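Local coordinates for protein esterase A (Caulobacter crescentus, PDB 5GKV) that probably hydrolyses esters as a serine hydrolase of the family shared by beta-lactamases and penicillin-binding proteins, at residues Y331-E336 and A381-L386; D22-V27 and F45-E50; G38-A43 and D372-R377. One frame throughout, in Å; residues are numbered along the deposited sequence.

Contact 1 of 3, residues Y331-E336 and A381-L386; sequences YGPTAE and AAYASL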
ATOM      1  N   TYR A 331       8.235  10.194   3.407  1.00 16.48           N
ATOM      2  CA  TYR A 331       9.159   9.193   2.882  1.00 16.95           C
ATOM      3  C   TYR A 331      10.563   9.763   2.688  1.00 14.71           C
ATOM      4  O   TYR A 331      11.324   9.279   1.848  1.00 20.57           O
ATOM      5  CB  TYR A 331       8.660   8.593   1.563  1.00 13.72           C
ATOM      6  CG  TYR A 331       7.253   8.042   1.605  1.00 17.85           C
ATOM      7  CD1 TYR A 331       6.767   7.376   2.734  1.00 16.72           C
ATOM      8  CD2 TYR A 331       6.413   8.182   0.512  1.00 19.42           C
ATOM      9  CE1 TYR A 331       5.470   6.883   2.767  1.00 17.69           C
ATOM     10  CE2 TYR A 331       5.119   7.696   0.529  1.00 21.48           C
ATOM     11  CZ  TYR A 331       4.656   7.046   1.649  1.00 23.47           C
ATOM     12  OH  TYR A 331       3.371   6.575   1.642  1.00 20.63           O
ATOM     13  N   GLY A 332      10.933  10.761   3.470  1.00 15.24           N
ATOM     14  CA  GLY A 332      12.253  11.338   3.363  1.00 18.24           C
ATOM     15  C   GLY A 332      12.245  12.641   2.586  1.00 20.26           C
ATOM     16  O   GLY A 332      11.189  13.201   2.286  1.00 19.21           O
ATOM     17  N   PRO A 333      13.434  13.126   2.214  1.00 21.65           N
ATOM     18  CA  PRO A 333      13.557  14.491   1.666  1.00 22.60           C
ATOM     19  C   PRO A 333      13.264  14.650   0.178  1.00 23.88           C
ATOM     20  O   PRO A 333      13.174  15.794  -0.292  1.00 22.40           O
ATOM     21  CB  PRO A 333      15.023  14.827   1.944  1.00 24.57           C
ATOM     22  CG  PRO A 333      15.708  13.481   1.786  1.00 22.95           C
ATOM     23  CD  PRO A 333      14.744  12.485   2.407  1.00 18.61           C
ATOM     24  N   THR A 334      13.122  13.582  -0.593  1.00 22.70           N
ATOM     25  CA  THR A 334      12.992  13.716  -2.039  1.00 24.60           C
ATOM     26  C   THR A 334      11.532  13.929  -2.422  1.00 25.22           C
ATOM     27  O   THR A 334      10.693  13.046  -2.203  1.00 20.82           O
ATOM     28  CB  THR A 334      13.559  12.486  -2.739  1.00 23.10           C
ATOM     29  OG1 THR A 334      14.909  12.290  -2.301  1.00 22.28           O
ATOM     30  CG2 THR A 334      13.555  12.678  -4.237  1.00 19.52           C
ATOM     31  N   ALA A 335      11.236  15.093  -3.016  1.00 20.97           N
ATOM     32  CA  ALA A 335       9.850  15.437  -3.325  1.00 20.54           C
ATOM     33  C   ALA A 335       9.201  14.404  -4.235  1.00 17.91           C
ATOM     34  O   ALA A 335       8.025  14.070  -4.053  1.00 20.77           O
ATOM     35  CB  ALA A 335       9.772  16.832  -3.956  1.00 23.20           C
ATOM     36  N   GLU A 336       9.948  13.871  -5.210  1.00 19.71           N
ATOM     37  CA  GLU A 336       9.391  12.966  -6.208  1.00 22.68           C
ATOM     38  C   GLU A 336       9.522  11.491  -5.823  1.00 23.00           C
ATOM     39  O   GLU A 336       9.206  10.622  -6.641  1.00 19.53           O
ATOM     40  CB  GLU A 336      10.025  13.211  -7.593  1.00 26.44           C
ATOM     41  CG  GLU A 336      11.534  12.967  -7.712  1.00 25.30           C
ATOM     42  CD  GLU A 336      12.391  14.160  -7.240  1.00 25.90           C
ATOM     43  OE1 GLU A 336      11.870  15.105  -6.606  1.00 23.46           O
ATOM     44  OE2 GLU A 336      13.613  14.140  -7.498  1.00 34.03           O
ATOM     45  N   ALA A 381      16.579   9.085   9.486  1.00 12.58           N
ATOM     46  CA  ALA A 381      17.899   8.626   9.910  1.00 14.98           C
ATOM     47  C   ALA A 381      18.642   7.925   8.782  1.00 18.01           C
ATOM     48  O   ALA A 381      19.872   8.055   8.654  1.00 15.15           O
ATOM     49  CB  ALA A 381      17.774   7.683  11.111  1.00 17.75           C
ATOM     50  N   ALA A 382      17.924   7.141   7.973  1.00 15.28           N
ATOM     51  CA  ALA A 382      18.584   6.453   6.871  1.00 16.54           C
ATOM     52  C   ALA A 382      19.137   7.461   5.870  1.00 18.87           C
ATOM     53  O   ALA A 382      20.289   7.350   5.433  1.00 17.25           O
ATOM     54  CB  ALA A 382      17.608   5.487   6.196  1.00 14.61           C
ATOM     55  N   TYR A 383      18.325   8.467   5.506  1.00 17.14           N
ATOM     56  CA  TYR A 383      18.799   9.483   4.566  1.00 17.16           C
ATOM     57  C   TYR A 383      19.947  10.301   5.150  1.00 19.81           C
ATOM     58  O   TYR A 383      20.863  10.694   4.416  1.00 19.62           O
ATOM     59  CB  TYR A 383      17.653  10.410   4.152  1.00 16.92           C
ATOM     60  CG  TYR A 383      16.870   9.912   2.954  1.00 20.85           C
ATOM     61  CD1 TYR A 383      15.704   9.162   3.124  1.00 17.77           C
ATOM     62  CD2 TYR A 383      17.283  10.204   1.653  1.00 18.72           C
ATOM     63  CE1 TYR A 383      14.979   8.703   2.023  1.00 17.29           C
ATOM     64  CE2 TYR A 383      16.565   9.755   0.553  1.00 21.67           C
ATOM     65  CZ  TYR A 383      15.416   9.004   0.750  1.00 19.60           C
ATOM     66  OH  TYR A 383      14.698   8.560  -0.329  1.00 17.46           O
ATOM     67  N   ALA A 384      19.907  10.594   6.457  1.00 17.02           N
ATOM     68  CA  ALA A 384      20.993  11.349   7.080  1.00 20.89           C
ATOM     69  C   ALA A 384      22.287  10.548   7.137  1.00 22.60           C
ATOM     70  O   ALA A 384      23.346  11.118   7.428  1.00 21.30           O
ATOM     71  CB  ALA A 384      20.605  11.789   8.496  1.00 16.25           C
ATOM     72  N   SER A 385      22.222   9.246   6.880  1.00 18.64           N
ATOM     73  CA  SER A 385      23.396   8.390   6.849  1.00 19.82           C
ATOM     74  C   SER A 385      24.036   8.319   5.472  1.00 20.97           C
ATOM     75  O   SER A 385      25.135   7.764   5.343  1.00 22.26           O
ATOM     76  CB  SER A 385      23.022   6.976   7.311  1.00 16.89           C
ATOM     77  OG  SER A 385      22.540   7.013   8.648  1.00 18.11           O
ATOM     78  N   LEU A 386      23.377   8.853   4.453  1.00 23.40           N
ATOM     79  CA  LEU A 386      23.873   8.747   3.081  1.00 23.12           C
ATOM     80  C   LEU A 386      24.961   9.785   2.844  1.00 32.90           C
ATOM     81  O   LEU A 386      25.910   9.519   2.111  1.00 38.29           O
ATOM     82  CB  LEU A 386      22.726   8.934   2.073  1.00 24.37           C
ATOM     83  CG  LEU A 386      21.630   7.859   2.155  1.00 24.92           C
ATOM     84  CD1 LEU A 386      20.444   8.176   1.262  1.00 24.36           C
ATOM     85  CD2 LEU A 386      22.194   6.506   1.802  1.00 24.07           C
TER
HETATM   86  O   HOH W   1      12.680  10.752  -0.076  1.00 16.52           O
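Pro333 lies against the ring of Tyr383, and here the loop 331-336 and the end of the C-terminal helix are most tightly packed. Pro333 CD sits over the middle of one face, 3.4 Å from the centroid of the Tyr383 ring and only 12° off its normal, a clear CH-pi contact. The neighbouring methylene, Pro333 CG, leans toward one side of the ring, 3.6 Å from Tyr383 CD2. Gly332 has no side chain, and its CA comes to 4.0 Å from Tyr383 CE1. Beyond the proline the fit slackens: Thr334 OG1 approaches no closer than 4.2 Å to Tyr383 CE2, while the proline itself is exposed to solvent.

The phenol end is buried and polar. A water donates to Tyr331 O at 2.8 Å and accepts from Thr334 N at 2.9 Å; its link to Tyr383 OH is weak. The stronger partner of that hydroxyl is Asp351 OD2, which also bonds Thr334 OG1, so a single carboxylate oxygen gathers both segments. With OG1 beside its own backbone N (chi1 -55°), Thr334 reaches this acceptor. The ring thus packs by one face and is hydrogen-bonded at its hydroxyl, joining the loop before strand 338-341 to the C-terminal helix that packs on the antiparallel sheet of the beta-lactamase fold.

Contact 2 of 3, residues D22-V27 and F45-E50; sequences DRFAAV and FAFAIE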
ATOM      1  N   ASP A  22      27.961  -0.010   9.995  1.00 19.68           N
ATOM      2  CA  ASP A  22      28.409   1.200  10.676  1.00 23.60           C
ATOM      3  C   ASP A  22      27.886   2.475  10.001  1.00 21.77           C
ATOM      4  O   ASP A  22      27.567   3.462  10.678  1.00 20.00           O
ATOM      5  CB  ASP A  22      29.936   1.184  10.722  1.00 30.69           C
ATOM      6  CG  ASP A  22      30.527   2.465  11.265  1.00 37.19           C
ATOM      7  OD1 ASP A  22      30.410   2.689  12.497  1.00 49.19           O
ATOM      8  OD2 ASP A  22      31.122   3.228  10.460  1.00 39.12           O
ATOM      9  N   ARG A  23      27.788   2.472   8.670  1.00 21.67           N
ATOM     10  CA  ARG A  23      27.299   3.664   7.981  1.00 25.13           C
ATOM     11  C   ARG A  23      25.907   4.067   8.456  1.00 22.36           C
ATOM     12  O   ARG A  23      25.585   5.263   8.488  1.00 22.37           O
ATOM     13  CB  ARG A  23      27.283   3.437   6.475  1.00 24.72           C
ATOM     14  CG  ARG A  23      26.696   4.609   5.708  1.00 25.61           C
ATOM     15  CD  ARG A  23      27.051   4.539   4.253  1.00 34.19           C
ATOM     16  NE  ARG A  23      26.967   5.851   3.634  1.00 36.03           N
ATOM     17  CZ  ARG A  23      26.682   6.044   2.350  1.00 44.26           C
ATOM     18  NH1 ARG A  23      26.440   5.000   1.558  1.00 44.63           N
ATOM     19  NH2 ARG A  23      26.620   7.279   1.863  1.00 44.11           N
ATOM     20  N   PHE A  24      25.077   3.095   8.855  1.00 21.05           N
ATOM     21  CA  PHE A  24      23.688   3.361   9.214  1.00 20.80           C
ATOM     22  C   PHE A  24      23.437   3.210  10.713  1.00 19.37           C
ATOM     23  O   PHE A  24      22.310   2.927  11.134  1.00 17.29           O
ATOM     24  CB  PHE A  24      22.752   2.463   8.403  1.00 18.82           C
ATOM     25  CG  PHE A  24      22.763   2.769   6.927  1.00 20.06           C
ATOM     26  CD1 PHE A  24      22.054   3.843   6.428  1.00 18.19           C
ATOM     27  CD2 PHE A  24      23.491   1.989   6.043  1.00 21.38           C
ATOM     28  CE1 PHE A  24      22.058   4.140   5.078  1.00 22.25           C
ATOM     29  CE2 PHE A  24      23.511   2.281   4.695  1.00 22.45           C
ATOM     30  CZ  PHE A  24      22.793   3.355   4.208  1.00 19.78           C
ATOM     31  N   ALA A  25      24.470   3.440  11.535  1.00 19.90           N
ATOM     32  CA  ALA A  25      24.307   3.327  12.982  1.00 16.36           C
ATOM     33  C   ALA A  25      23.167   4.195  13.499  1.00 16.85           C
ATOM     34  O   ALA A  25      22.492   3.813  14.453  1.00 15.08           O
ATOM     35  CB  ALA A  25      25.613   3.692  13.701  1.00 21.03           C
ATOM     36  N   ALA A  26      22.941   5.370  12.897  1.00 16.21           N
ATOM     37  CA  ALA A  26      21.840   6.221  13.348  1.00 19.52           C
ATOM     38  C   ALA A  26      20.487   5.527  13.199  1.00 18.58           C
ATOM     39  O   ALA A  26      19.574   5.749  14.010  1.00 14.95           O
ATOM     40  CB  ALA A  26      21.832   7.546  12.571  1.00 17.52           C
ATOM     41  N   VAL A  27      20.334   4.693  12.173  1.00 15.12           N
ATOM     42  CA  VAL A  27      19.075   3.971  12.003  1.00 17.45           C
ATOM     43  C   VAL A  27      18.846   3.026  13.177  1.00 14.99           C
ATOM     44  O   VAL A  27      17.748   2.973  13.743  1.00 19.73           O
ATOM     45  CB  VAL A  27      19.059   3.222  10.661  1.00 15.95           C
ATOM     46  CG1 VAL A  27      17.750   2.459  10.507  1.00 16.18           C
ATOM     47  CG2 VAL A  27      19.203   4.226   9.508  1.00 17.03           C
ATOM     48  N   PHE A  45      12.404  -2.956  10.014  1.00 13.96           N
ATOM     49  CA  PHE A  45      12.680  -1.835   9.125  1.00 13.80           C
ATOM     50  C   PHE A  45      13.794  -2.254   8.188  1.00 14.85           C
ATOM     51  O   PHE A  45      14.844  -2.717   8.641  1.00 13.57           O
ATOM     52  CB  PHE A  45      13.104  -0.566   9.869  1.00 12.32           C
ATOM     53  CG  PHE A  45      13.438   0.591   8.949  1.00 11.39           C
ATOM     54  CD1 PHE A  45      12.428   1.290   8.295  1.00 12.82           C
ATOM     55  CD2 PHE A  45      14.761   0.992   8.752  1.00 14.49           C
ATOM     56  CE1 PHE A  45      12.728   2.361   7.435  1.00 13.28           C
ATOM     57  CE2 PHE A  45      15.072   2.065   7.904  1.00 14.28           C
ATOM     58  CZ  PHE A  45      14.056   2.753   7.248  1.00 12.16           C
ATOM     59  N   ALA A  46      13.574  -2.058   6.897  1.00 13.03           N
ATOM     60  CA  ALA A  46      14.547  -2.430   5.884  1.00 13.65           C
ATOM     61  C   ALA A  46      14.803  -1.238   4.980  1.00 16.38           C
ATOM     62  O   ALA A  46      13.868  -0.519   4.611  1.00 16.94           O
ATOM     63  CB  ALA A  46      14.067  -3.639   5.060  1.00 12.59           C
ATOM     64  N   PHE A  47      16.071  -1.053   4.607  1.00 13.87           N
ATOM     65  CA  PHE A  47      16.490   0.046   3.751  1.00 14.54           C
ATOM     66  C   PHE A  47      17.394  -0.524   2.674  1.00 18.14           C
ATOM     67  O   PHE A  47      18.250  -1.366   2.961  1.00 17.27           O
ATOM     68  CB  PHE A  47      17.208   1.136   4.575  1.00 16.44           C
ATOM     69  CG  PHE A  47      17.480   2.394   3.815  1.00 15.41           C
ATOM     70  CD1 PHE A  47      16.456   3.299   3.564  1.00 15.25           C
ATOM     71  CD2 PHE A  47      18.763   2.694   3.379  1.00 19.60           C
ATOM     72  CE1 PHE A  47      16.708   4.479   2.877  1.00 18.45           C
ATOM     73  CE2 PHE A  47      19.023   3.877   2.689  1.00 20.05           C
ATOM     74  CZ  PHE A  47      17.993   4.761   2.431  1.00 17.88           C
ATOM     75  N   ALA A  48      17.176  -0.093   1.428  1.00 17.46           N
ATOM     76  CA  ALA A  48      17.840  -0.695   0.282  1.00 18.58           C
ATOM     77  C   ALA A  48      18.466   0.383  -0.592  1.00 20.36           C
ATOM     78  O   ALA A  48      17.926   1.480  -0.743  1.00 17.01           O
ATOM     79  CB  ALA A  48      16.867  -1.541  -0.561  1.00 16.71           C
ATOM     80  N   ILE A  49      19.616   0.045  -1.168  1.00 20.87           N
ATOM     81  CA  ILE A  49      20.336   0.916  -2.087  1.00 22.87           C
ATOM     82  C   ILE A  49      20.463   0.156  -3.389  1.00 27.23           C
ATOM     83  O   ILE A  49      21.019  -0.946  -3.408  1.00 23.55           O
ATOM     84  CB  ILE A  49      21.720   1.311  -1.549  1.00 24.72           C
ATOM     85  CG1 ILE A  49      21.578   2.147  -0.280  1.00 22.77           C
ATOM     86  CG2 ILE A  49      22.499   2.080  -2.615  1.00 26.55           C
ATOM     87  CD1 ILE A  49      22.903   2.406   0.424  1.00 28.37           C
ATOM     88  N   GLU A  50      19.924   0.730  -4.462  1.00 26.24           N
ATOM     89  CA  GLU A  50      19.901   0.095  -5.776  1.00 27.79           C
ATOM     90  C   GLU A  50      19.389  -1.337  -5.684  1.00 28.67           C
ATOM     91  O   GLU A  50      19.974  -2.269  -6.237  1.00 31.00           O
ATOM     92  CB  GLU A  50      21.279   0.168  -6.428  1.00 33.53           C
ATOM     93  CG  GLU A  50      21.754   1.612  -6.516  1.00 35.86           C
ATOM     94  CD  GLU A  50      23.134   1.767  -7.108  1.00 45.38           C
ATOM     95  OE1 GLU A  50      23.914   0.793  -7.085  1.00 44.28           O
ATOM     96  OE2 GLU A  50      23.433   2.878  -7.595  1.00 51.66           O
TER
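Phe24 and Val27 project from the start of the N-terminal helix onto Phe45, Phe47 and Ile49, a helix-on-sheet contact within the antiparallel sheet domain of the beta-lactamase fold. Every second residue of strand 42-49 presents its side chain to this face, and the result is a row of three bumps with hollows between them. The helix end supplies two knobs to match.

The larger is the ring of Phe24, whose CE1-CZ corner settles over the notch where Phe47 and Ile49 meet. Its CE1 corner rests 3.9 Å from Phe47 CE2, and its neighbour CZ meets Ile49 CD1 at the same separation of 3.9 Å, so adjacent atoms of one ring touch two successive bumps. The methyl comes at the edge of the Phe24 ring, near its plane. Against Phe47 the geometry is oblique, the planes standing 57° apart with the centroids separated by 5.6 Å. Ile49 reaches across because its side chain is extended to the tip, with CD1 anti to CA (chi2 172°). Behind the Phe24 ring, Arg23 CG lies over one face, displaced toward the rim. Val54 and Val55 of the neighbouring strand add to the bed on which Phe24 rests.

The smaller knob is Val27, one helical turn further on. Its branches divide the work: CG1 meets the strand, while CG2 turns to Ala382 of the C-terminal helix, which also touches Phe47. Two helices therefore share the same side of the sheet. Standing anti to the backbone N (chi1 179°), CG1 is the branch that reaches the Phe45 ring, coming in obliquely, and Val27 CG1 sits equally 3.8 Å from Phe45 CD2 and CE2.

Contact 3 of 3, residues G38-A43 and D372-R377; sequences GGELGA and DPRSVR
A salt-bridge network at the capped N terminus of helix 373-384 carries this contact, with Arg374 held between Glu40 across the gap and Asp372 at the N-cap. Arg374 NH1 lies 2.8 Å from Glu40 OE1, a salt bridge whose hydrogen bond is weak because it is bent, with an angle of 130° at the hydrogen. The carboxylate oxygen meets the edge of the guanidinium near its plane, though the two flat groups are turned 46° apart. Arg374 bends at chi3 (-68°), which lets its other edge fold back on Asp372. There the grip is side-on: Arg374 NE donates to Asp372 OD1 at 2.9 Å, and NH2 to Asp372 OD2 at 3.0 Å, both nearly straight. The same OD1 also accepts from Arg374 N on its anti side, the capping bond.

Outside partners add to this. Tyr360 OH bonds Glu40 OE2, and Lys364 O takes a further bond from Arg374 NH1. Gripped along two edges, the guanidinium should have little freedom to rotate. Two acids outnumber this single arginine, which is probably held firmly protonated; Asp372, gripped by two nitrogens and the capping N-H, is probably ionised, while Glu40 also leans on Tyr360 OH.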
ATOM      1  N   GLY A  38       7.424   1.751  25.561  1.00 38.76           N
ATOM      2  CA  GLY A  38       6.301   1.034  24.976  1.00 32.96           C
ATOM      3  C   GLY A  38       5.810   1.564  23.646  1.00 28.79           C
ATOM      4  O   GLY A  38       4.600   1.544  23.392  1.00 24.22           O
ATOM      5  N   GLY A  39       6.715   2.013  22.775  1.00 25.17           N
ATOM      6  CA  GLY A  39       6.258   2.527  21.492  1.00 23.46           C
ATOM      7  C   GLY A  39       5.904   1.473  20.458  1.00 22.95           C
ATOM      8  O   GLY A  39       5.308   1.803  19.418  1.00 20.61           O
ATOM      9  N   GLU A  40       6.239   0.212  20.726  1.00 17.85           N
ATOM     10  CA  GLU A  40       6.108  -0.855  19.744  1.00 13.99           C
ATOM     11  C   GLU A  40       5.542  -2.102  20.397  1.00 16.69           C
ATOM     12  O   GLU A  40       5.557  -2.252  21.627  1.00 18.02           O
ATOM     13  CB  GLU A  40       7.473  -1.218  19.119  1.00 17.11           C
ATOM     14  CG  GLU A  40       8.132  -0.094  18.322  1.00 17.42           C
ATOM     15  CD  GLU A  40       7.539   0.086  16.916  1.00 17.75           C
ATOM     16  OE1 GLU A  40       6.358  -0.262  16.680  1.00 17.47           O
ATOM     17  OE2 GLU A  40       8.278   0.583  16.036  1.00 17.85           O
ATOM     18  N   LEU A  41       5.076  -3.017  19.541  1.00 14.95           N
ATOM     19  CA  LEU A  41       4.979  -4.430  19.902  1.00 13.72           C
ATOM     20  C   LEU A  41       6.130  -5.156  19.209  1.00 12.68           C
ATOM     21  O   LEU A  41       7.129  -5.485  19.848  1.00 14.54           O
ATOM     22  CB  LEU A  41       3.620  -5.014  19.516  1.00 14.09           C
ATOM     23  CG  LEU A  41       3.398  -6.503  19.808  1.00 14.22           C
ATOM     24  CD1 LEU A  41       3.645  -6.792  21.311  1.00 14.22           C
ATOM     25  CD2 LEU A  41       1.987  -6.932  19.403  1.00 16.24           C
ATOM     26  N   GLY A  42       6.024  -5.360  17.896  1.00 13.37           N
ATOM     27  CA  GLY A  42       7.154  -5.806  17.105  1.00 12.53           C
ATOM     28  C   GLY A  42       7.231  -5.020  15.810  1.00 13.73           C
ATOM     29  O   GLY A  42       6.235  -4.444  15.344  1.00 12.94           O
ATOM     30  N   ALA A  43       8.433  -4.993  15.227  1.00 13.95           N
ATOM     31  CA  ALA A  43       8.614  -4.209  14.012  1.00 13.50           C
ATOM     32  C   ALA A  43       9.855  -4.669  13.260  1.00 13.83           C
ATOM     33  O   ALA A  43      10.789  -5.245  13.833  1.00 13.20           O
ATOM     34  CB  ALA A  43       8.717  -2.708  14.326  1.00 11.69           C
ATOM     35  N   ASP A 372       3.263   8.054  10.122  1.00 20.72           N
ATOM     36  CA  ASP A 372       3.481   7.619  11.492  1.00 18.22           C
ATOM     37  C   ASP A 372       4.917   7.962  11.871  1.00 17.46           C
ATOM     38  O   ASP A 372       5.843   7.594  11.133  1.00 17.30           O
ATOM     39  CB  ASP A 372       3.238   6.115  11.623  1.00 17.37           C
ATOM     40  CG  ASP A 372       3.367   5.622  13.047  1.00 17.12           C
ATOM     41  OD1 ASP A 372       4.496   5.606  13.597  1.00 16.74           O
ATOM     42  OD2 ASP A 372       2.316   5.253  13.626  1.00 19.50           O
ATOM     43  N   PRO A 373       5.150   8.663  12.987  1.00 17.84           N
ATOM     44  CA  PRO A 373       6.511   9.134  13.274  1.00 17.37           C
ATOM     45  C   PRO A 373       7.523   8.024  13.485  1.00 17.15           C
ATOM     46  O   PRO A 373       8.714   8.280  13.291  1.00 17.18           O
ATOM     47  CB  PRO A 373       6.342   9.976  14.552  1.00 19.94           C
ATOM     48  CG  PRO A 373       5.040   9.538  15.134  1.00 27.12           C
ATOM     49  CD  PRO A 373       4.173   9.201  13.951  1.00 21.17           C
ATOM     50  N   ARG A 374       7.107   6.818  13.898  1.00 17.66           N
ATOM     51  CA  ARG A 374       8.070   5.716  13.992  1.00 16.84           C
ATOM     52  C   ARG A 374       8.738   5.470  12.641  1.00 16.02           C
ATOM     53  O   ARG A 374       9.968   5.325  12.554  1.00 15.29           O
ATOM     54  CB  ARG A 374       7.378   4.445  14.505  1.00 15.24           C
ATOM     55  CG  ARG A 374       6.797   4.584  15.942  1.00 13.89           C
ATOM     56  CD  ARG A 374       5.907   3.396  16.300  1.00 18.57           C
ATOM     57  NE  ARG A 374       4.668   3.385  15.503  1.00 16.26           N
ATOM     58  CZ  ARG A 374       3.812   2.365  15.467  1.00 17.59           C
ATOM     59  NH1 ARG A 374       4.066   1.250  16.151  1.00 12.71           N
ATOM     60  NH2 ARG A 374       2.709   2.459  14.737  1.00 14.99           N
ATOM     61  N   SER A 375       7.953   5.478  11.564  1.00 14.24           N
ATOM     62  CA  SER A 375       8.513   5.240  10.235  1.00 14.30           C
ATOM     63  C   SER A 375       9.274   6.459   9.731  1.00 15.91           C
ATOM     64  O   SER A 375      10.357   6.320   9.145  1.00 13.87           O
ATOM     65  CB  SER A 375       7.401   4.843   9.247  1.00 15.51           C
ATOM     66  OG  SER A 375       6.534   5.927   8.918  1.00 17.75           O
ATOM     67  N   VAL A 376       8.741   7.659   9.986  1.00 13.91           N
ATOM     68  CA  VAL A 376       9.369   8.879   9.479  1.00 15.08           C
ATOM     69  C   VAL A 376      10.757   9.061  10.088  1.00 15.87           C
ATOM     70  O   VAL A 376      11.725   9.370   9.378  1.00 15.72           O
ATOM     71  CB  VAL A 376       8.460  10.092   9.739  1.00 17.76           C
ATOM     72  CG1 VAL A 376       9.127  11.368   9.259  1.00 19.01           C
ATOM     73  CG2 VAL A 376       7.104   9.895   9.033  1.00 15.85           C
ATOM     74  N   ARG A 377      10.881   8.862  11.403  1.00 15.30           N
ATOM     75  CA  ARG A 377      12.179   9.017  12.060  1.00 17.27           C
ATOM     76  C   ARG A 377      13.199   8.032  11.501  1.00 16.26           C
ATOM     77  O   ARG A 377      14.383   8.363  11.363  1.00 14.72           O
ATOM     78  CB  ARG A 377      12.051   8.808  13.569  1.00 17.94           C
ATOM     79  CG  ARG A 377      11.301   9.891  14.336  1.00 24.60           C
ATOM     80  CD  ARG A 377      11.473   9.676  15.866  1.00 28.29           C
ATOM     81  NE  ARG A 377      10.717   8.520  16.363  1.00 28.28           N
ATOM     82  CZ  ARG A 377       9.463   8.591  16.810  1.00 31.94           C
ATOM     83  NH1 ARG A 377       8.838   9.767  16.846  1.00 26.44           N
ATOM     84  NH2 ARG A 377       8.840   7.497  17.244  1.00 31.03           N
TER

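From the N terminus, the chain runs through helix 25-35 and turns back along strand 42-49, and contact 2 closes this short loop of 17 residues. Before it closes, segment 38-43 opens contact 3, which waits 328 residues until the C-terminal helix begins; the two therefore cross. Contact 1 opens late, at 331-336, and closes at 381-386 after contact 3 has closed, so these cross as well, while contacts 2 and 1 follow in series. Ser385 touches Phe24, joining contacts 1 and 2. Contact 2 packs the N-terminal helix on strand 42-49, contact 3 ties the loop before that strand to the start of helix 373-384, and contact 1 fastens the 331-336 loop near that helix's end.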